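Local coordinates for tRNA endonuclease VMS1 (Saccharomyces cerevisiae, PDB 5WHG), which cleaves polypeptidyl-tRNAs downstream of the ribosome-associated quality control pathway, releasing incompletely synthesized polypeptides for degradation, at residues K293-E304 with I325-N333; S160-K168 with L176-N184. All coordinates share one frame; numbering follows the deposited sequence.

Overall arrangement
The chain first lays down strand 36-37, which later edges the hairpin of contact 2. In contact 2, strand 162-166 turns back through a short connection, largely unmodelled, to pair with strand 176-179, giving the two middle strands of a four-stranded antiparallel sheet. The chain then builds the mixed sheet of the VLRF1 region, and contact 1 closes a 20-residue excursion containing strand 313-316, bringing loop 325-333 back onto helix 292-302. The two contacts follow one another in series and neither nest nor cross. The centres of contact 1 and contact 2 are about 31 Å apart, on opposite sides of the chain's centre. Beyond contact 1 the chain returns to contact 2, where strand 365-366 borders strand 176-179.

Contact 1: K293-E304 with I325-N333; sequences KTDIQGVLKDWE and IFTDNTVLN
Ile296 and Leu300 make this an apolar helix-to-loop contact, in which helix 292-302 of the VLRF1 region meets loop residues Ile325, Phe326 and Val331. The evidence is a row of carbon contacts along one side of the helix. Ile296 CG2 lies 3.8 Å from Ile325 CG2 and also approaches Phe326 CE2. Leu300 CD1 meets Phe326 CD2 at 4.0 Å, coming obliquely to the ring, while Leu300 CB faces Val331 CG2 at 4.0 Å. Phe218 and Val213 of the mixed sheet touch both Ile296 and Phe326, continuing the core. Within the loop, Thr330 bridges two backbone groups, its OG1 sitting between backbone N and carbonyl carbon (chi1 73°). Thr330 OG1 accepts from Leu332 N at 3.0 Å, closing an ST turn, and donates to Phe326 O from above the carbonyl plane. A valine here would probably leave that carbonyl and that amide without their mates and let the turn presenting Val331 to Leu300 shift. At the helix start, extended Lys293 reaches Asp328 in a salt bridge, modelled too short for its length to be trusted. The chemistry is thus a greasy seam against the sheet with an ion pair at one end, consistent with a loop held mainly by packing.

Contact 2: S160-K168 with L176-N184; sequences SPYIYFKSK and LAIYKSLFN
Lys180 grips the residues leading into strand 162-166 twice: its backbone N donates to Pro161 O at 2.8 Å, and its NZ donates to Ser160 O, also at 2.8 Å, nearly along the C=O axis. The bend at chi3 (72°) brings the ammonium end back to that carbonyl. A water links Pro161 O to Ser181 N, tying the 3-10 segment 180-182 to the same spot. Next come the reciprocal backbone bonds of an antiparallel beta hairpin, with Ile163 and Ile178 forming one hydrogen-bonded pair (Ile163 N to Ile178 O 2.8 Å) and Phe165 with Leu176 the other.

On the face carrying these four residues, Ile178 CG2 approaches the edge of the Phe165 ring in its plane, 3.8 Å from CE1. Ile163 CG1 rests against Lys180 CG at 3.5 Å, while Ile163 CD1 reaches Phe183 CE2 at 4.0 Å. Helix 191-198 packs on Phe165 and Phe183.

The other face belongs to Tyr164 and Ala177. The Tyr162 ring is sandwiched, with Ala177 CB over one face, 4.0 Å from CG, and Pro161 CG over the opposite one. Beside it, Tyr162 points the same way as Tyr179 and sets its CE1 over that ring's face. The two planes are inclined at 46°, an oblique aromatic pair. Each hydroxyl has a charged partner: Tyr162 OH hydrogen-bonds Lys365 NZ and Tyr179 OH hydrogen-bonds Glu360 OE1.

Backbone hydrogen bonds join Tyr164 to Met38 and Ala177 to Lys365, making the hairpin the centre of a four-stranded sheet. Its chemistry divides the work: backbone bonds fix the register, the lysine holds the strand entry to the 3-10 turn, and the tyrosine hydroxyls bond to charged side chains from the C-terminal part of the chain.

Contact 1: K293-E304 with I325-N333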
loop_
_atom_site.group_PDB
_atom_site.type_symbol
_atom_site.label_atom_id
_atom_site.label_comp_id
_atom_site.label_asym_id
_atom_site.label_seq_id
_atom_site.Cartn_x
_atom_site.Cartn_y
_atom_site.Cartn_z
ATOM N N LYS A 293 -18.459 13.855 2.626
ATOM C CA LYS A 293 -17.496 14.035 3.705
ATOM C C LYS A 293 -17.832 13.193 4.936
ATOM O O LYS A 293 -16.940 12.580 5.529
ATOM C CB LYS A 293 -17.423 15.515 4.072
ATOM C CG LYS A 293 -16.361 15.836 5.101
ATOM C CD LYS A 293 -16.575 17.222 5.675
ATOM C CE LYS A 293 -15.471 17.604 6.641
ATOM N NZ LYS A 293 -15.577 19.048 6.992
ATOM N N THR A 294 -19.103 13.164 5.354
ATOM C CA THR A 294 -19.438 12.380 6.540
ATOM C C THR A 294 -19.337 10.885 6.247
ATOM O O THR A 294 -18.780 10.132 7.060
ATOM C CB THR A 294 -20.831 12.752 7.085
ATOM O OG1 THR A 294 -21.822 12.511 6.089
ATOM C CG2 THR A 294 -20.893 14.208 7.449
ATOM N N ASP A 295 -19.851 10.443 5.088
ATOM C CA ASP A 295 -19.651 9.060 4.643
ATOM C C ASP A 295 -18.188 8.633 4.745
ATOM O O ASP A 295 -17.882 7.541 5.237
ATOM C CB ASP A 295 -20.132 8.880 3.200
ATOM C CG ASP A 295 -21.645 8.938 3.074
ATOM O OD1 ASP A 295 -22.342 8.331 3.913
ATOM O OD2 ASP A 295 -22.139 9.596 2.136
ATOM N N ILE A 296 -17.267 9.474 4.268
ATOM C CA ILE A 296 -15.867 9.059 4.251
ATOM C C ILE A 296 -15.281 9.129 5.647
ATOM O O ILE A 296 -14.537 8.236 6.071
ATOM C CB ILE A 296 -15.057 9.906 3.253
ATOM C CG1 ILE A 296 -15.371 9.488 1.814
ATOM C CG2 ILE A 296 -13.555 9.789 3.539
ATOM C CD1 ILE A 296 -15.012 10.540 0.770
ATOM N N GLN A 297 -15.619 10.178 6.396
ATOM C CA GLN A 297 -15.184 10.214 7.779
ATOM C C GLN A 297 -15.709 9.016 8.558
ATOM O O GLN A 297 -15.067 8.578 9.517
ATOM C CB GLN A 297 -15.601 11.532 8.406
ATOM C CG GLN A 297 -14.783 12.639 7.814
ATOM C CD GLN A 297 -15.025 13.985 8.433
ATOM O OE1 GLN A 297 -14.202 14.879 8.276
ATOM N NE2 GLN A 297 -16.167 14.157 9.110
ATOM N N GLY A 298 -16.843 8.453 8.142
ATOM C CA GLY A 298 -17.306 7.216 8.750
ATOM C C GLY A 298 -16.411 6.027 8.453
ATOM O O GLY A 298 -16.147 5.204 9.337
ATOM N N VAL A 299 -15.957 5.898 7.203
ATOM C CA VAL A 299 -15.036 4.816 6.861
ATOM C C VAL A 299 -13.727 4.982 7.613
ATOM O O VAL A 299 -13.130 4.000 8.056
ATOM C CB VAL A 299 -14.786 4.748 5.343
ATOM C CG1 VAL A 299 -13.763 3.654 5.039
ATOM C CG2 VAL A 299 -16.072 4.492 4.583
ATOM N N LEU A 300 -13.261 6.223 7.781
ATOM C CA LEU A 300 -11.965 6.417 8.433
ATOM C C LEU A 300 -12.032 6.032 9.906
ATOM O O LEU A 300 -11.167 5.303 10.401
ATOM C CB LEU A 300 -11.477 7.858 8.266
ATOM C CG LEU A 300 -11.193 8.293 6.832
ATOM C CD1 LEU A 300 -10.557 9.676 6.774
ATOM C CD2 LEU A 300 -10.344 7.263 6.123
ATOM N N LYS A 301 -13.067 6.495 10.616
ATOM C CA LYS A 301 -13.285 6.031 11.985
ATOM C C LYS A 301 -13.441 4.516 12.020
ATOM O O LYS A 301 -12.825 3.836 12.847
ATOM C CB LYS A 301 -14.507 6.728 12.599
ATOM C CG LYS A 301 -14.940 6.192 13.977
ATOM C CD LYS A 301 -14.245 6.874 15.167
ATOM C CE LYS A 301 -14.859 8.231 15.449
ATOM N NZ LYS A 301 -14.191 8.942 16.600
ATOM N N ASP A 302 -14.205 3.960 11.089
ATOM C CA ASP A 302 -14.395 2.516 11.091
ATOM C C ASP A 302 -13.069 1.759 10.961
ATOM O O ASP A 302 -12.918 0.672 11.533
ATOM C CB ASP A 302 -15.361 2.148 9.975
ATOM C CG ASP A 302 -16.090 0.874 10.246
ATOM O OD1 ASP A 302 -15.507 -0.004 10.927
ATOM O OD2 ASP A 302 -17.242 0.755 9.765
ATOM N N TRP A 303 -12.093 2.324 10.250
ATOM C CA TRP A 303 -10.821 1.660 10.003
ATOM C C TRP A 303 -9.700 2.210 10.866
ATOM O O TRP A 303 -8.536 1.870 10.642
ATOM C CB TRP A 303 -10.432 1.767 8.524
ATOM C CG TRP A 303 -11.287 0.982 7.602
ATOM C CD1 TRP A 303 -12.255 0.074 7.939
ATOM C CD2 TRP A 303 -11.280 1.051 6.173
ATOM N NE1 TRP A 303 -12.841 -0.448 6.793
ATOM C CE2 TRP A 303 -12.266 0.144 5.699
ATOM C CE3 TRP A 303 -10.539 1.787 5.244
ATOM C CZ2 TRP A 303 -12.511 -0.051 4.340
ATOM C CZ3 TRP A 303 -10.776 1.581 3.883
ATOM C CH2 TRP A 303 -11.754 0.671 3.444
ATOM N N GLU A 304 -10.027 3.038 11.849
ATOM C CA GLU A 304 -9.027 3.659 12.717
ATOM C C GLU A 304 -7.960 2.696 13.239
ATOM O O GLU A 304 -6.773 3.064 13.211
ATOM C CB GLU A 304 -9.789 4.371 13.847
ATOM C CG GLU A 304 -8.962 5.023 14.964
ATOM C CD GLU A 304 -9.852 5.843 15.921
ATOM O OE1 GLU A 304 -9.501 7.003 16.238
ATOM O OE2 GLU A 304 -10.924 5.334 16.332
ATOM N N ILE A 325 -11.228 16.374 3.067
ATOM C CA ILE A 325 -12.122 15.393 3.683
ATOM C C ILE A 325 -11.350 14.437 4.580
ATOM O O ILE A 325 -11.896 13.913 5.561
ATOM C CB ILE A 325 -12.908 14.611 2.611
ATOM C CG1 ILE A 325 -13.751 15.549 1.751
ATOM C CG2 ILE A 325 -13.809 13.551 3.250
ATOM C CD1 ILE A 325 -14.512 14.821 0.681
ATOM N N PHE A 326 -10.077 14.201 4.287
ATOM C CA PHE A 326 -9.349 13.156 4.988
ATOM C C PHE A 326 -8.673 13.637 6.263
ATOM O O PHE A 326 -8.212 12.794 7.050
ATOM C CB PHE A 326 -8.323 12.519 4.040
ATOM C CG PHE A 326 -8.954 11.763 2.922
ATOM C CD1 PHE A 326 -9.352 12.420 1.758
ATOM C CD2 PHE A 326 -9.192 10.405 3.043
ATOM C CE1 PHE A 326 -9.976 11.737 0.713
ATOM C CE2 PHE A 326 -9.798 9.705 1.998
ATOM C CZ PHE A 326 -10.193 10.383 0.830
ATOM N N THR A 327 -8.617 14.955 6.493
ATOM C CA THR A 327 -7.915 15.530 7.641
ATOM C C THR A 327 -8.731 16.528 8.440
ATOM O O THR A 327 -8.336 16.853 9.565
ATOM C CB THR A 327 -6.631 16.239 7.195
ATOM O OG1 THR A 327 -6.967 17.271 6.247
ATOM C CG2 THR A 327 -5.645 15.229 6.594
ATOM N N ASP A 328 -9.823 17.049 7.891
ATOM C CA ASP A 328 -10.705 17.964 8.598
ATOM C C ASP A 328 -11.448 17.213 9.699
ATOM O O ASP A 328 -12.504 16.632 9.447
ATOM C CB ASP A 328 -11.661 18.607 7.586
ATOM C CG ASP A 328 -12.725 19.481 8.217
ATOM O OD1 ASP A 328 -12.796 19.625 9.458
ATOM O OD2 ASP A 328 -13.515 20.040 7.431
ATOM N N ASN A 329 -10.891 17.197 10.912
ATOM C CA ASN A 329 -11.589 16.704 12.102
ATOM C C ASN A 329 -11.894 15.206 12.003
ATOM O O ASN A 329 -13.005 14.753 12.290
ATOM C CB ASN A 329 -12.868 17.513 12.342
ATOM C CG ASN A 329 -13.320 17.476 13.781
ATOM O OD1 ASN A 329 -12.498 17.426 14.694
ATOM N ND2 ASN A 329 -14.634 17.503 13.995
ATOM N N THR A 330 -10.889 14.427 11.599
ATOM C CA THR A 330 -11.072 12.987 11.435
ATOM C C THR A 330 -10.132 12.203 12.350
ATOM O O THR A 330 -9.712 12.705 13.398
ATOM C CB THR A 330 -10.845 12.578 9.974
ATOM O OG1 THR A 330 -9.451 12.630 9.672
ATOM C CG2 THR A 330 -11.557 13.518 9.033
ATOM N N VAL A 331 -9.808 10.960 11.972
ATOM C CA VAL A 331 -8.789 10.204 12.701
ATOM C C VAL A 331 -7.403 10.316 12.067
ATOM O O VAL A 331 -6.427 9.829 12.658
ATOM C CB VAL A 331 -9.177 8.715 12.839
ATOM C CG1 VAL A 331 -10.545 8.578 13.506
ATOM C CG2 VAL A 331 -9.154 8.003 11.503
ATOM N N LEU A 332 -7.285 10.943 10.892
ATOM C CA LEU A 332 -5.991 11.316 10.328
ATOM C C LEU A 332 -5.666 12.754 10.698
ATOM O O LEU A 332 -6.528 13.634 10.649
ATOM C CB LEU A 332 -5.984 11.174 8.806
ATOM C CG LEU A 332 -6.302 9.757 8.327
ATOM C CD1 LEU A 332 -6.242 9.634 6.803
ATOM C CD2 LEU A 332 -5.387 8.755 9.006
ATOM N N ASN A 333 -4.419 12.994 11.062
ATOM C CA ASN A 333 -3.974 14.351 11.325
ATOM C C ASN A 333 -3.277 14.909 10.096
ATOM O O ASN A 333 -2.546 14.195 9.399
ATOM C CB ASN A 333 -3.055 14.395 12.538
ATOM C CG ASN A 333 -3.688 13.738 13.751
ATOM O OD1 ASN A 333 -3.124 12.805 14.335
ATOM N ND2 ASN A 333 -4.894 14.200 14.115
HETATM O O HOH W 1 -12.826 10.172 10.967
#

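Contact 2: S160-K168 with L176-N184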
loop_
_atom_site.group_PDB
_atom_site.type_symbol
_atom_site.label_atom_id
_atom_site.label_comp_id
_atom_site.label_asym_id
_atom_site.label_seq_id
_atom_site.Cartn_x
_atom_site.Cartn_y
_atom_site.Cartn_z
ATOM N N SER A 160 13.073 13.114 -10.131
ATOM C CA SER A 160 12.669 11.756 -10.487
ATOM C C SER A 160 11.912 11.036 -9.369
ATOM O O SER A 160 12.323 11.069 -8.205
ATOM C CB SER A 160 13.883 10.915 -10.874
ATOM O OG SER A 160 13.502 9.556 -11.036
ATOM N N PRO A 161 10.824 10.353 -9.739
ATOM C CA PRO A 161 10.000 9.660 -8.738
ATOM C C PRO A 161 10.563 8.337 -8.256
ATOM O O PRO A 161 9.994 7.760 -7.318
ATOM C CB PRO A 161 8.686 9.425 -9.487
ATOM C CG PRO A 161 9.133 9.233 -10.910
ATOM C CD PRO A 161 10.296 10.184 -11.103
ATOM N N TYR A 162 11.641 7.832 -8.859
ATOM C CA TYR A 162 12.121 6.479 -8.605
ATOM C C TYR A 162 13.460 6.463 -7.884
ATOM O O TYR A 162 14.197 7.450 -7.822
ATOM C CB TYR A 162 12.299 5.688 -9.898
ATOM C CG TYR A 162 11.083 5.473 -10.745
ATOM C CD1 TYR A 162 9.972 4.803 -10.247
ATOM C CD2 TYR A 162 11.077 5.875 -12.082
ATOM C CE1 TYR A 162 8.870 4.580 -11.041
ATOM C CE2 TYR A 162 9.990 5.654 -12.881
ATOM C CZ TYR A 162 8.887 5.011 -12.359
ATOM O OH TYR A 162 7.793 4.805 -13.164
ATOM N N ILE A 163 13.769 5.274 -7.383
ATOM C CA ILE A 163 15.082 4.890 -6.892
ATOM C C ILE A 163 15.489 3.653 -7.684
ATOM O O ILE A 163 14.629 2.831 -8.028
ATOM C CB ILE A 163 15.034 4.633 -5.368
ATOM C CG1 ILE A 163 15.039 5.965 -4.618
ATOM C CG2 ILE A 163 16.153 3.728 -4.900
ATOM C CD1 ILE A 163 15.098 5.821 -3.126
ATOM N N TYR A 164 16.782 3.551 -8.024
ATOM C CA TYR A 164 17.272 2.554 -8.977
ATOM C C TYR A 164 18.273 1.604 -8.337
ATOM O O TYR A 164 19.074 2.006 -7.483
ATOM C CB TYR A 164 17.934 3.216 -10.182
ATOM C CG TYR A 164 17.076 4.253 -10.856
ATOM C CD1 TYR A 164 16.110 3.884 -11.775
ATOM C CD2 TYR A 164 17.235 5.604 -10.576
ATOM C CE1 TYR A 164 15.315 4.827 -12.397
ATOM C CE2 TYR A 164 16.449 6.555 -11.198
ATOM C CZ TYR A 164 15.483 6.159 -12.108
ATOM O OH TYR A 164 14.687 7.092 -12.734
ATOM N N PHE A 165 18.226 0.345 -8.774
ATOM C CA PHE A 165 19.224 -0.657 -8.427
ATOM C C PHE A 165 19.765 -1.318 -9.698
ATOM O O PHE A 165 19.136 -1.282 -10.764
ATOM C CB PHE A 165 18.651 -1.727 -7.481
ATOM C CG PHE A 165 18.098 -1.171 -6.208
ATOM C CD1 PHE A 165 16.766 -0.770 -6.128
ATOM C CD2 PHE A 165 18.905 -1.034 -5.087
ATOM C CE1 PHE A 165 16.248 -0.245 -4.950
ATOM C CE2 PHE A 165 18.392 -0.502 -3.902
ATOM C CZ PHE A 165 17.057 -0.112 -3.836
ATOM N N LYS A 166 20.944 -1.935 -9.577
ATOM C CA LYS A 166 21.561 -2.654 -10.685
ATOM C C LYS A 166 21.720 -4.134 -10.338
ATOM O O LYS A 166 21.863 -4.489 -9.161
ATOM C CB LYS A 166 22.929 -2.052 -11.044
ATOM C CG LYS A 166 22.960 -0.526 -11.103
ATOM C CD LYS A 166 24.236 -0.048 -11.764
ATOM C CE LYS A 166 24.997 0.977 -10.926
ATOM N NZ LYS A 166 26.465 1.043 -11.329
ATOM N N SER A 167 21.712 -4.994 -11.380
ATOM C CA SER A 167 21.793 -6.450 -11.207
ATOM C C SER A 167 21.900 -7.260 -12.505
ATOM O O SER A 167 23.013 -7.616 -12.916
ATOM C CB SER A 167 20.586 -6.946 -10.407
ATOM O OG SER A 167 19.417 -6.346 -10.905
ATOM N N LYS A 168 20.757 -7.585 -13.140
ATOM C CA LYS A 168 20.664 -8.581 -14.223
ATOM C C LYS A 168 20.105 -7.955 -15.498
ATOM O O LYS A 168 18.888 -7.812 -15.637
ATOM C CB LYS A 168 19.791 -9.769 -13.800
ATOM C CG LYS A 168 20.342 -10.497 -12.592
ATOM C CD LYS A 168 19.719 -11.854 -12.379
ATOM C CE LYS A 168 20.602 -12.678 -11.442
ATOM N NZ LYS A 168 20.736 -12.050 -10.115
ATOM N N LEU A 176 16.560 -1.878 -12.073
ATOM C CA LEU A 176 15.281 -2.049 -11.402
ATOM C C LEU A 176 14.917 -0.772 -10.657
ATOM O O LEU A 176 15.743 -0.213 -9.926
ATOM C CB LEU A 176 15.322 -3.246 -10.451
ATOM C CG LEU A 176 15.334 -4.602 -11.173
ATOM C CD1 LEU A 176 15.922 -5.694 -10.304
ATOM C CD2 LEU A 176 13.931 -4.998 -11.610
ATOM N N ALA A 177 13.686 -0.310 -10.861
ATOM C CA ALA A 177 13.206 0.951 -10.314
ATOM C C ALA A 177 12.094 0.690 -9.308
ATOM O O ALA A 177 11.275 -0.216 -9.506
ATOM C CB ALA A 177 12.698 1.872 -11.427
ATOM N N ILE A 178 12.080 1.483 -8.231
ATOM C CA ILE A 178 11.060 1.415 -7.186
ATOM C C ILE A 178 10.647 2.842 -6.816
ATOM O O ILE A 178 11.481 3.754 -6.808
ATOM C CB ILE A 178 11.581 0.643 -5.953
ATOM C CG1 ILE A 178 10.498 0.512 -4.882
ATOM C CG2 ILE A 178 12.781 1.346 -5.343
ATOM C CD1 ILE A 178 10.909 -0.391 -3.731
ATOM N N TYR A 179 9.358 3.040 -6.520
ATOM C CA TYR A 179 8.838 4.386 -6.258
ATOM C C TYR A 179 9.350 4.944 -4.930
ATOM O O TYR A 179 9.252 4.283 -3.888
ATOM C CB TYR A 179 7.310 4.388 -6.240
ATOM C CG TYR A 179 6.654 4.485 -7.586
ATOM C CD1 TYR A 179 6.664 5.669 -8.293
ATOM C CD2 TYR A 179 6.006 3.397 -8.144
ATOM C CE1 TYR A 179 6.057 5.775 -9.537
ATOM C CE2 TYR A 179 5.395 3.484 -9.397
ATOM C CZ TYR A 179 5.425 4.679 -10.089
ATOM O OH TYR A 179 4.820 4.785 -11.333
ATOM N N LYS A 180 9.857 6.184 -4.966
ATOM C CA LYS A 180 10.359 6.831 -3.751
ATOM C C LYS A 180 9.273 6.964 -2.691
ATOM O O LYS A 180 9.565 6.889 -1.489
ATOM C CB LYS A 180 10.929 8.211 -4.083
ATOM C CG LYS A 180 12.286 8.191 -4.748
ATOM C CD LYS A 180 12.529 9.430 -5.604
ATOM C CE LYS A 180 12.748 10.678 -4.771
ATOM N NZ LYS A 180 13.262 11.797 -5.619
ATOM N N SER A 181 8.022 7.164 -3.123
ATOM C CA SER A 181 6.896 7.286 -2.208
ATOM C C SER A 181 6.764 6.103 -1.253
ATOM O O SER A 181 6.196 6.252 -0.165
ATOM C CB SER A 181 5.610 7.440 -3.011
ATOM O OG SER A 181 5.646 8.648 -3.734
ATOM N N LEU A 182 7.264 4.920 -1.638
ATOM C CA LEU A 182 7.108 3.739 -0.790
ATOM C C LEU A 182 7.962 3.813 0.463
ATOM O O LEU A 182 7.649 3.137 1.450
ATOM C CB LEU A 182 7.472 2.465 -1.550
ATOM C CG LEU A 182 6.475 1.751 -2.461
ATOM C CD1 LEU A 182 7.021 0.368 -2.763
ATOM C CD2 LEU A 182 5.093 1.660 -1.819
ATOM N N PHE A 183 9.024 4.613 0.444
ATOM C CA PHE A 183 9.941 4.716 1.565
ATOM C C PHE A 183 9.510 5.778 2.571
ATOM O O PHE A 183 8.701 6.665 2.297
ATOM C CB PHE A 183 11.355 5.021 1.076
ATOM C CG PHE A 183 11.919 3.960 0.179
ATOM C CD1 PHE A 183 12.501 2.827 0.710
ATOM C CD2 PHE A 183 11.839 4.080 -1.194
ATOM C CE1 PHE A 183 13.000 1.845 -0.102
ATOM C CE2 PHE A 183 12.342 3.101 -2.007
ATOM C CZ PHE A 183 12.929 1.982 -1.459
ATOM N N ASN A 184 10.083 5.665 3.757
ATOM C CA ASN A 184 9.854 6.601 4.840
ATOM C C ASN A 184 10.946 7.662 4.785
ATOM O O ASN A 184 12.135 7.335 4.856
ATOM C CB ASN A 184 9.848 5.835 6.161
ATOM C CG ASN A 184 9.703 6.734 7.373
ATOM O OD1 ASN A 184 10.033 7.924 7.340
ATOM N ND2 ASN A 184 9.227 6.154 8.468
HETATM O O HOH W 2 7.603 8.312 -5.807
#